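Local coordinates for protein Drep2 (Drosophila melanogaster, PDB 4D2K) that probably acts in apoptotic DNA fragmentation, with a CIDE domain that binds copies of itself and forms higher-order assemblies, at residues I14-W18 with R19-K23; T68-N71 with N72-L75. All coordinates share one frame; numbering follows the deposited sequence.

Contact 1: residues I14-W18 with R19-K23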
ATOM      1  N   ILE A  14      -3.843   3.641   2.452  1.00 36.97           N
ATOM      2  CA  ILE A  14      -2.459   3.662   2.044  1.00 37.34           C
ATOM      3  C   ILE A  14      -1.820   4.914   2.627  1.00 39.80           C
ATOM      4  O   ILE A  14      -2.216   6.049   2.354  1.00 38.93           O
ATOM      5  CB  ILE A  14      -2.304   3.572   0.491  1.00 40.24           C
ATOM      6  CG1 ILE A  14      -0.836   3.402   0.101  1.00 47.66           C
ATOM      7  CG2 ILE A  14      -2.864   4.793  -0.215  1.00 51.42           C
ATOM      8  CD1 ILE A  14      -0.309   1.988   0.275  1.00 48.41           C
ATOM      9  N   TRP A  15      -0.874   4.676   3.526  1.00 35.96           N
ATOM     10  CA  TRP A  15      -0.220   5.749   4.244  1.00 36.15           C
ATOM     11  C   TRP A  15       1.269   5.785   3.873  1.00 38.42           C
ATOM     12  O   TRP A  15       1.857   4.748   3.526  1.00 35.96           O
ATOM     13  CB  TRP A  15      -0.368   5.526   5.747  1.00 37.97           C
ATOM     14  CG  TRP A  15      -1.768   5.509   6.273  1.00 36.28           C
ATOM     15  CD1 TRP A  15      -2.912   5.643   5.560  1.00 37.97           C
ATOM     16  CD2 TRP A  15      -2.165   5.312   7.636  1.00 33.52           C
ATOM     17  NE1 TRP A  15      -4.001   5.564   6.391  1.00 34.76           N
ATOM     18  CE2 TRP A  15      -3.567   5.358   7.671  1.00 35.34           C
ATOM     19  CE3 TRP A  15      -1.469   5.097   8.828  1.00 37.35           C
ATOM     20  CZ2 TRP A  15      -4.295   5.205   8.866  1.00 36.90           C
ATOM     21  CZ3 TRP A  15      -2.199   4.935  10.013  1.00 36.13           C
ATOM     22  CH2 TRP A  15      -3.589   4.990  10.017  1.00 36.28           C
ATOM     23  N   ASP A  16       1.918   6.934   4.057  1.00 41.20           N
ATOM     24  CA  ASP A  16       3.332   7.001   3.701  1.00 41.05           C
ATOM     25  C   ASP A  16       4.119   6.371   4.838  1.00 40.18           C
ATOM     26  O   ASP A  16       3.531   6.014   5.867  1.00 38.83           O
ATOM     27  CB  ASP A  16       3.779   8.436   3.393  1.00 39.76           C
ATOM     28  CG  ASP A  16       3.687   9.374   4.586  1.00 40.68           C
ATOM     29  OD1 ASP A  16       3.800   8.960   5.758  1.00 46.01           O
ATOM     30  OD2 ASP A  16       3.460  10.563   4.337  1.00 42.33           O
ATOM     31  N   SER A  17       5.421   6.198   4.626  1.00 42.66           N
ATOM     32  CA  SER A  17       6.315   5.537   5.582  1.00 44.78           C
ATOM     33  C   SER A  17       6.248   6.146   6.973  1.00 42.54           C
ATOM     34  O   SER A  17       6.387   5.433   7.948  1.00 42.74           O
ATOM     35  CB  SER A  17       7.754   5.534   5.070  1.00 44.77           C
ATOM     36  OG  SER A  17       8.249   6.844   4.875  1.00 52.81           O
ATOM     37  N   TRP A  18       5.996   7.447   7.058  1.00 46.10           N
ATOM     38  CA  TRP A  18       5.959   8.152   8.347  1.00 48.82           C
ATOM     39  C   TRP A  18       4.567   8.175   8.975  1.00 46.48           C
ATOM     40  O   TRP A  18       4.397   8.719  10.063  1.00 44.69           O
ATOM     41  CB  TRP A  18       6.398   9.616   8.177  1.00 53.33           C
ATOM     42  CG  TRP A  18       7.822   9.828   7.817  1.00 63.48           C
ATOM     43  CD1 TRP A  18       8.321  10.063   6.571  1.00 69.44           C
ATOM     44  CD2 TRP A  18       8.940   9.843   8.711  1.00 70.21           C
ATOM     45  NE1 TRP A  18       9.684  10.213   6.632  1.00 77.23           N
ATOM     46  CE2 TRP A  18      10.089  10.082   7.935  1.00 75.11           C
ATOM     47  CE3 TRP A  18       9.082   9.674  10.093  1.00 78.21           C
ATOM     48  CZ2 TRP A  18      11.363  10.157   8.491  1.00 81.43           C
ATOM     49  CZ3 TRP A  18      10.349   9.747  10.645  1.00 82.36           C
ATOM     50  CH2 TRP A  18      11.472   9.987   9.845  1.00 84.08           C
ATOM     51  N   ARG A  19       3.579   7.587   8.297  1.00 44.33           N
ATOM     52  CA  ARG A  19       2.181   7.599   8.767  1.00 42.45           C
ATOM     53  C   ARG A  19       1.658   9.043   8.848  1.00 41.74           C
ATOM     54  O   ARG A  19       0.838   9.377   9.700  1.00 38.57           O
ATOM     55  CB  ARG A  19       2.024   6.876  10.117  1.00 41.18           C
ATOM     56  CG  ARG A  19       2.544   5.437  10.137  1.00 42.03           C
ATOM     57  CD  ARG A  19       2.440   4.843  11.547  1.00 45.79           C
ATOM     58  NE  ARG A  19       2.630   3.393  11.557  1.00 47.81           N
ATOM     59  CZ  ARG A  19       3.810   2.774  11.609  1.00 49.14           C
ATOM     60  NH1 ARG A  19       4.933   3.474  11.709  1.00 45.84           N
ATOM     61  NH2 ARG A  19       3.858   1.442  11.604  1.00 43.12           N
ATOM     62  N   ASN A  20       2.139   9.873   7.922  1.00 42.05           N
ATOM     63  CA  ASN A  20       1.772  11.275   7.812  1.00 42.25           C
ATOM     64  C   ASN A  20       0.687  11.508   6.747  1.00 42.32           C
ATOM     65  O   ASN A  20      -0.446  11.871   7.060  1.00 42.86           O
ATOM     66  CB  ASN A  20       3.040  12.088   7.501  1.00 47.22           C
ATOM     67  CG  ASN A  20       2.792  13.584   7.461  1.00 51.29           C
ATOM     68  OD1 ASN A  20       3.195  14.265   6.515  1.00 59.04           O
ATOM     69  ND2 ASN A  20       2.119  14.100   8.481  1.00 49.64           N
ATOM     70  N   VAL A  21       1.013  11.257   5.491  1.00 39.57           N
ATOM     71  CA  VAL A  21       0.014  11.355   4.449  1.00 40.78           C
ATOM     72  C   VAL A  21      -0.752  10.033   4.482  1.00 42.02           C
ATOM     73  O   VAL A  21      -0.159   8.953   4.486  1.00 39.47           O
ATOM     74  CB  VAL A  21       0.625  11.596   3.053  1.00 42.15           C
ATOM     75  CG1 VAL A  21      -0.433  11.514   1.984  1.00 37.88           C
ATOM     76  CG2 VAL A  21       1.396  12.941   3.009  1.00 41.97           C
ATOM     77  N   ARG A  22      -2.074  10.149   4.531  1.00 40.43           N
ATOM     78  CA  ARG A  22      -2.962   9.043   4.789  1.00 38.50           C
ATOM     79  C   ARG A  22      -4.078   9.115   3.768  1.00 38.29           C
ATOM     80  O   ARG A  22      -4.847  10.079   3.783  1.00 37.63           O
ATOM     81  CB  ARG A  22      -3.509   9.155   6.193  1.00 39.17           C
ATOM     82  CG  ARG A  22      -2.474   8.975   7.247  1.00 37.79           C
ATOM     83  CD  ARG A  22      -3.076   9.062   8.612  1.00 38.10           C
ATOM     84  NE  ARG A  22      -2.034   8.889   9.618  1.00 37.25           N
ATOM     85  CZ  ARG A  22      -2.247   8.430  10.843  1.00 40.62           C
ATOM     86  NH1 ARG A  22      -3.480   8.094  11.219  1.00 38.40           N
ATOM     87  NH2 ARG A  22      -1.227   8.299  11.689  1.00 36.25           N
ATOM     88  N   LYS A  23      -4.164   8.118   2.896  1.00 34.59           N
ATOM     89  CA  LYS A  23      -5.080   8.158   1.761  1.00 36.10           C
ATOM     90  C   LYS A  23      -5.960   6.911   1.700  1.00 37.52           C
ATOM     91  O   LYS A  23      -5.620   5.869   2.240  1.00 36.79           O
ATOM     92  CB  LYS A  23      -4.299   8.268   0.444  1.00 39.55           C
ATOM     93  CG  LYS A  23      -3.395   9.494   0.344  1.00 38.03           C
ATOM     94  CD  LYS A  23      -4.208  10.738   0.137  1.00 41.24           C
ATOM     95  CE  LYS A  23      -3.337  11.941  -0.050  1.00 41.45           C
ATOM     96  NZ  LYS A  23      -4.041  12.954  -0.833  1.00 45.27           N
TER
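W15 and R22 lie one on the other where the beta hairpin of strands 10-16 and 22-27 turns back, at the edge of the ubiquitin-like CIDE-N sheet. They form a non-hydrogen-bonded antiparallel pair, and the extended R22 chain runs along one face of the indole. Its CG sits over the five-membered ring in a CH-pi contact, 3.6 Å from the centroid, while the guanidinium stacks on the six-membered ring with the planes 15° apart. R22 CZ is 3.9 Å from that ring's centroid, a cation-pi geometry.

R19 O helps fix the rotation of the guanidinium, gripped side-on by R22 NE and R22 NH2 within the guanidinium plane. R19 itself, with a left-handed backbone (phi 62°), ends the type I turn D16-R19, in which R19 N bonds D16 O. Its own guanidinium turns elsewhere, to a salt bridge with E54 and a bond to L85 O.

Inside the loop, the D16 carboxylate takes over from the backbone ladder. CG stands between the backbone N and the carbonyl carbon (chi1 64°), which swings both oxygens toward the amides of the returning chain: N20 N reaches D16 OD1 at 2.9 Å, on the syn side. Farther from the loop, I14 and K23 make a hydrogen-bonded pair through I14 N to K23 O and K23 N to I14 O; past W15 and R22, on the loop side, D16 N bonds V21 O. V21 N meets D16 OD2 at 2.8 Å, from above the carboxylate plane.

Contact 2: residues T68-N71 with N72-L75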
ATOM      1  N   THR A  68      -5.937 -11.783   0.217  1.00 37.77           N
ATOM      2  CA  THR A  68      -6.379 -12.119   1.591  1.00 36.20           C
ATOM      3  C   THR A  68      -6.657 -10.904   2.488  1.00 35.39           C
ATOM      4  O   THR A  68      -7.111 -11.071   3.613  1.00 33.81           O
ATOM      5  CB  THR A  68      -5.365 -12.964   2.348  1.00 39.76           C
ATOM      6  OG1 THR A  68      -4.274 -12.145   2.810  1.00 36.53           O
ATOM      7  CG2 THR A  68      -4.917 -14.142   1.490  1.00 36.23           C
ATOM      8  N   LEU A  69      -6.312  -9.694   2.042  1.00 37.05           N
ATOM      9  CA  LEU A  69      -6.470  -8.488   2.879  1.00 35.21           C
ATOM     10  C   LEU A  69      -7.927  -8.071   3.132  1.00 35.93           C
ATOM     11  O   LEU A  69      -8.700  -7.950   2.188  1.00 34.63           O
ATOM     12  CB  LEU A  69      -5.742  -7.295   2.232  1.00 32.75           C
ATOM     13  CG  LEU A  69      -4.240  -7.451   2.055  1.00 35.49           C
ATOM     14  CD1 LEU A  69      -3.618  -6.191   1.439  1.00 33.10           C
ATOM     15  CD2 LEU A  69      -3.586  -7.815   3.396  1.00 38.91           C
ATOM     16  N   ALA A  70      -8.275  -7.779   4.386  1.00 34.76           N
ATOM     17  CA  ALA A  70      -9.601  -7.267   4.725  1.00 31.92           C
ATOM     18  C   ALA A  70      -9.768  -5.830   4.239  1.00 36.50           C
ATOM     19  O   ALA A  70      -8.776  -5.080   4.144  1.00 33.81           O
ATOM     20  CB  ALA A  70      -9.831  -7.326   6.238  1.00 28.55           C
ATOM     21  N   ASN A  71     -11.018  -5.445   3.961  1.00 34.72           N
ATOM     22  CA  ASN A  71     -11.358  -4.063   3.617  1.00 35.02           C
ATOM     23  C   ASN A  71     -10.741  -3.092   4.599  1.00 34.66           C
ATOM     24  O   ASN A  71     -10.800  -3.328   5.806  1.00 33.96           O
ATOM     25  CB  ASN A  71     -12.866  -3.829   3.646  1.00 32.56           C
ATOM     26  CG  ASN A  71     -13.582  -4.431   2.468  1.00 37.14           C
ATOM     27  OD1 ASN A  71     -12.980  -5.076   1.613  1.00 35.80           O
ATOM     28  ND2 ASN A  71     -14.883  -4.187   2.397  1.00 37.47           N
ATOM     29  N   ASN A  72     -10.174  -2.009   4.077  1.00 32.87           N
ATOM     30  CA  ASN A  72      -9.597  -0.956   4.890  1.00 33.54           C
ATOM     31  C   ASN A  72      -8.468  -1.403   5.826  1.00 33.13           C
ATOM     32  O   ASN A  72      -8.195  -0.760   6.840  1.00 35.04           O
ATOM     33  CB  ASN A  72     -10.702  -0.246   5.675  1.00 32.72           C
ATOM     34  CG  ASN A  72     -11.429   0.792   4.828  1.00 34.54           C
ATOM     35  OD1 ASN A  72     -10.786   1.629   4.178  1.00 34.93           O
ATOM     36  ND2 ASN A  72     -12.758   0.753   4.831  1.00 32.46           N
ATOM     37  N   THR A  73      -7.806  -2.495   5.454  1.00 32.19           N
ATOM     38  CA  THR A  73      -6.487  -2.807   5.994  1.00 37.11           C
ATOM     39  C   THR A  73      -5.566  -1.606   5.727  1.00 35.91           C
ATOM     40  O   THR A  73      -5.570  -1.055   4.615  1.00 31.52           O
ATOM     41  CB  THR A  73      -5.874  -4.082   5.350  1.00 33.89           C
ATOM     42  OG1 THR A  73      -6.689  -5.218   5.652  1.00 34.75           O
ATOM     43  CG2 THR A  73      -4.467  -4.327   5.849  1.00 31.70           C
ATOM     44  N   VAL A  74      -4.828  -1.190   6.757  1.00 33.14           N
ATOM     45  CA  VAL A  74      -3.879  -0.078   6.637  1.00 36.89           C
ATOM     46  C   VAL A  74      -2.518  -0.573   6.130  1.00 35.39           C
ATOM     47  O   VAL A  74      -1.896  -1.429   6.747  1.00 36.23           O
ATOM     48  CB  VAL A  74      -3.676   0.650   7.982  1.00 35.52           C
ATOM     49  CG1 VAL A  74      -2.807   1.906   7.784  1.00 33.45           C
ATOM     50  CG2 VAL A  74      -5.013   1.011   8.597  1.00 30.79           C
ATOM     51  N   LEU A  75      -2.087  -0.037   4.997  1.00 33.95           N
ATOM     52  CA  LEU A  75      -0.833  -0.392   4.338  1.00 35.63           C
ATOM     53  C   LEU A  75       0.093   0.827   4.280  1.00 38.00           C
ATOM     54  O   LEU A  75      -0.378   1.959   4.260  1.00 37.55           O
ATOM     55  CB  LEU A  75      -1.093  -0.912   2.920  1.00 35.45           C
ATOM     56  CG  LEU A  75      -1.986  -2.143   2.747  1.00 36.71           C
ATOM     57  CD1 LEU A  75      -2.276  -2.426   1.263  1.00 34.31           C
ATOM     58  CD2 LEU A  75      -1.333  -3.356   3.422  1.00 36.62           C
TER
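A70 O takes two hydrogen bonds from T73, one from the backbone and one from the side chain. T73 N donates at 3.1 Å and closes a type II beta turn running from A70 to T73. T73 OG1 donates at 2.6 Å, tilted 25° from the carbonyl plane. Both donors come from the same face of that plane. The hydroxyl is placed by the first torsion of T73: OG1 stands beside the backbone N and anti to the carbonyl carbon (chi1 -63°), alongside the amide that shares its acceptor, while CG2 stands anti to the backbone N. In this position OG1 also passes 3.8 Å from A70 CB. A valine in its place has no hydroxyl to donate, and the turn would probably be held less firmly, A70 O keeping only the backbone bond of the two described.

N71 and N72 occupy the two corners of the turn. N72 adopts a left-handed backbone (phi 59°), as the third position of a type II turn requires, and its CB comes within 3.1 Å of N71 O. The turn lies in the loop that leads from helix 63-67 into strand 74-79, the central strand of the CIDE-N sheet with its ubiquitin-like fold. Backbone bonds from N72 to P11 and from T73 to K13 begin to lay this chain beside strand 10-16.

Apolar contact lies on the inner side. L69 and L75, both buried, reach toward each other tip to tip, with L69 CD1 4.0 Å from L75 CD1 and 4.1 Å from L75 CD2. Both leucines also touch L53 of strand 49-53, and the T73 side chain meets L53 as well.

How the contacts relate
Contacts 1 and 2 both serve the same sheet, their centres about 15 Å apart: 14-23 turns strand 10-16 back into the outermost strand 22-27, while 68-75 leads into strand 74-79, on the other side of strand 10-16. They meet where W15 N probably bonds L75 O at 2.9 Å and V74 CG1 packs on W15 CD2. Contact 1 is a surface contact, built on a charged arginine over an indole and a carboxylate gathering amides. Contact 2 is partly buried: a neutral hydroxyl and amide share one carbonyl in its turn, while a leucine pair faces the interior.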